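Local structure of ficolin-3 (Homo sapiens, 2J60) at residues 142-147 and 180-185. The protein is a lectin of the ficolin family that probably recognises microbial carbohydrates through its fibrinogen-like domain and triggers the lectin pathway of complement. Residues are numbered along the deposited sequence; the frame is centred on the assembly and turned at random.
Sequences GDSLSL and CYRSNL. With ABE (alpha-D-Abequopyranose), chain D.
Arg-182 runs alongside the 142-147 turn and is tied to it by a single guanidinium N-H: NH2 donates to the backbone O of Asp-143 at 2.9 Å, with an N-H...O angle of 150°. The acceptor sits at the edge of the guanidinium, close to its plane, while Ser-144 OG lies over one face without bonding to it; that hydroxyl is paired instead with Ser-205 OG. Bends at chi2 and chi3 carry the guanidinium to the Asp-143 carbonyl, and the arginine CG packs against Leu-147 CB at 3.8 Å, the leucine side chain lying obliquely across the aliphatic part. One residue on, Ser-183 approaches the next carbonyl: its OG donates to Ser-144 O over 3.1 Å from well above the carbonyl plane, and Leu-145 CD1 packs against the same hydroxyl. Within the turn, Asp-143 OD1 accepts from Leu-145 N, an Asx turn, and also from Ser-146 N, completing an Asx motif, while OD2 receives Ser-146 OG on its syn side.

Both segments belong to the fibrinogen C-terminal domain, the recognition domain of ficolins, and the contact joins the loop after strand 131-138 to the one that carries the sugar site. There the cis peptide bond preceding Cys-180, whose sulfur is in a disulfide with Cys-167, accompanies a pair of N-H groups, those of Cys-180 and Tyr-181, that both donate to O1 of the abequose. Tyr-181 O accepts from the sugar O2 at 3.1 Å. With chi1 at 66°, the Tyr-181 ring turns one face to the sugar, O2 standing over its centre; Asn-184 CB backs the opposite face, and Asp-202 binds the phenol oxygen.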
loop_
_atom_site.group_PDB
_atom_site.type_symbol
_atom_site.label_atom_id
_atom_site.label_comp_id
_atom_site.label_asym_id
_atom_site.label_seq_id
_atom_site.Cartn_x
_atom_site.Cartn_y
_atom_site.Cartn_z
ATOM N N GLY A 142 -4.527 -14.480 -5.118
ATOM C CA GLY A 142 -5.140 -14.116 -6.383
ATOM C C GLY A 142 -4.980 -12.638 -6.699
ATOM O O GLY A 142 -4.441 -11.865 -5.902
ATOM N N ASP A 143 -5.467 -12.249 -7.867
ATOM C CA ASP A 143 -5.241 -10.916 -8.393
ATOM C C ASP A 143 -6.453 -10.062 -8.141
ATOM O O ASP A 143 -7.508 -10.245 -8.755
ATOM C CB ASP A 143 -4.953 -10.995 -9.896
ATOM C CG ASP A 143 -4.800 -9.630 -10.545
ATOM O OD1 ASP A 143 -4.765 -8.611 -9.824
ATOM O OD2 ASP A 143 -4.705 -9.572 -11.794
ATOM N N SER A 144 -6.302 -9.092 -7.255
ATOM C CA SER A 144 -7.387 -8.171 -6.996
ATOM C C SER A 144 -6.998 -6.704 -7.191
ATOM O O SER A 144 -7.756 -5.814 -6.830
ATOM C CB SER A 144 -7.974 -8.436 -5.619
ATOM O OG SER A 144 -8.552 -9.733 -5.604
ATOM N N LEU A 145 -5.839 -6.468 -7.808
ATOM C CA LEU A 145 -5.378 -5.107 -8.041
ATOM C C LEU A 145 -5.377 -4.712 -9.524
ATOM O O LEU A 145 -5.341 -3.530 -9.852
ATOM C CB LEU A 145 -3.979 -4.902 -7.448
ATOM C CG LEU A 145 -3.580 -3.481 -7.048
ATOM C CD1 LEU A 145 -4.565 -2.830 -6.057
ATOM C CD2 LEU A 145 -2.142 -3.474 -6.501
ATOM N N SER A 146 -5.408 -5.691 -10.421
ATOM C CA SER A 146 -5.361 -5.399 -11.855
ATOM C C SER A 146 -6.446 -4.448 -12.324
ATOM O O SER A 146 -6.175 -3.504 -13.073
ATOM C CB SER A 146 -5.397 -6.682 -12.665
ATOM O OG SER A 146 -4.127 -7.269 -12.597
ATOM N N LEU A 147 -7.669 -4.715 -11.885
ATOM C CA LEU A 147 -8.773 -3.807 -12.118
ATOM C C LEU A 147 -8.346 -2.358 -11.877
ATOM O O LEU A 147 -8.757 -1.460 -12.592
ATOM C CB LEU A 147 -9.974 -4.145 -11.218
ATOM C CG LEU A 147 -11.087 -3.070 -11.183
ATOM C CD1 LEU A 147 -11.805 -2.863 -12.543
ATOM C CD2 LEU A 147 -12.099 -3.334 -10.095
ATOM N N CYS A 180 -16.837 0.053 -7.217
ATOM C CA CYS A 180 -15.702 0.724 -6.549
ATOM C C CYS A 180 -14.360 -0.010 -6.493
ATOM O O CYS A 180 -13.314 0.592 -6.795
ATOM C CB CYS A 180 -16.088 1.173 -5.146
ATOM S SG CYS A 180 -17.314 2.501 -5.142
ATOM N N TYR A 181 -14.370 -1.290 -6.124
ATOM C CA TYR A 181 -13.100 -2.001 -6.005
ATOM C C TYR A 181 -13.144 -3.528 -6.064
ATOM O O TYR A 181 -14.196 -4.157 -5.917
ATOM C CB TYR A 181 -12.406 -1.589 -4.703
ATOM C CG TYR A 181 -13.155 -2.022 -3.467
ATOM C CD1 TYR A 181 -12.934 -3.272 -2.903
ATOM C CD2 TYR A 181 -14.088 -1.182 -2.863
ATOM C CE1 TYR A 181 -13.610 -3.675 -1.788
ATOM C CE2 TYR A 181 -14.775 -1.584 -1.731
ATOM C CZ TYR A 181 -14.523 -2.831 -1.199
ATOM O OH TYR A 181 -15.193 -3.241 -0.076
ATOM N N ARG A 182 -11.957 -4.101 -6.257
ATOM C CA ARG A 182 -11.706 -5.520 -6.067
ATOM C C ARG A 182 -10.815 -5.679 -4.815
ATOM O O ARG A 182 -10.771 -6.751 -4.210
ATOM C CB ARG A 182 -10.993 -6.115 -7.298
ATOM C CG ARG A 182 -11.855 -6.182 -8.577
ATOM C CD ARG A 182 -12.397 -7.584 -8.835
ATOM N NE ARG A 182 -11.308 -8.552 -8.891
ATOM C CZ ARG A 182 -11.444 -9.838 -8.600
ATOM N NH1 ARG A 182 -12.629 -10.313 -8.241
ATOM N NH2 ARG A 182 -10.400 -10.642 -8.670
ATOM N N SER A 183 -10.107 -4.601 -4.438
ATOM C CA SER A 183 -9.302 -4.554 -3.199
ATOM C C SER A 183 -9.504 -3.207 -2.506
ATOM O O SER A 183 -9.804 -2.188 -3.153
ATOM C CB SER A 183 -7.812 -4.786 -3.465
ATOM O OG SER A 183 -7.337 -3.874 -4.454
ATOM N N ASN A 184 -9.316 -3.193 -1.193
ATOM C CA ASN A 184 -9.613 -2.004 -0.392
ATOM C C ASN A 184 -8.757 -2.042 0.876
ATOM O O ASN A 184 -9.269 -1.960 1.983
ATOM C CB ASN A 184 -11.107 -2.011 -0.049
ATOM C CG ASN A 184 -11.610 -0.683 0.492
ATOM O OD1 ASN A 184 -11.304 0.400 -0.042
ATOM N ND2 ASN A 184 -12.402 -0.756 1.561
ATOM N N LEU A 185 -7.448 -2.178 0.705
ATOM C CA LEU A 185 -6.552 -2.439 1.842
ATOM C C LEU A 185 -6.386 -1.262 2.833
ATOM O O LEU A 185 -5.864 -1.444 3.924
ATOM C CB LEU A 185 -5.196 -2.909 1.344
ATOM C CG LEU A 185 -5.239 -4.232 0.566
ATOM C CD1 LEU A 185 -3.828 -4.553 0.151
ATOM C CD2 LEU A 185 -5.845 -5.373 1.422
HETATM C C1 ABE D . -17.575 -2.347 -4.182
HETATM C C2 ABE D . -17.768 -3.787 -3.713
HETATM C C3 ABE D . -19.030 -4.406 -4.297
HETATM C C4 ABE D . -20.223 -3.476 -4.092
HETATM C C5 ABE D . -19.884 -2.074 -4.600
HETATM C C6 ABE D . -21.054 -1.104 -4.455
HETATM O O1 ABE D . -17.300 -2.292 -5.596
HETATM O O2 ABE D . -16.646 -4.595 -4.079
HETATM O O5 ABE D . -18.750 -1.592 -3.879
#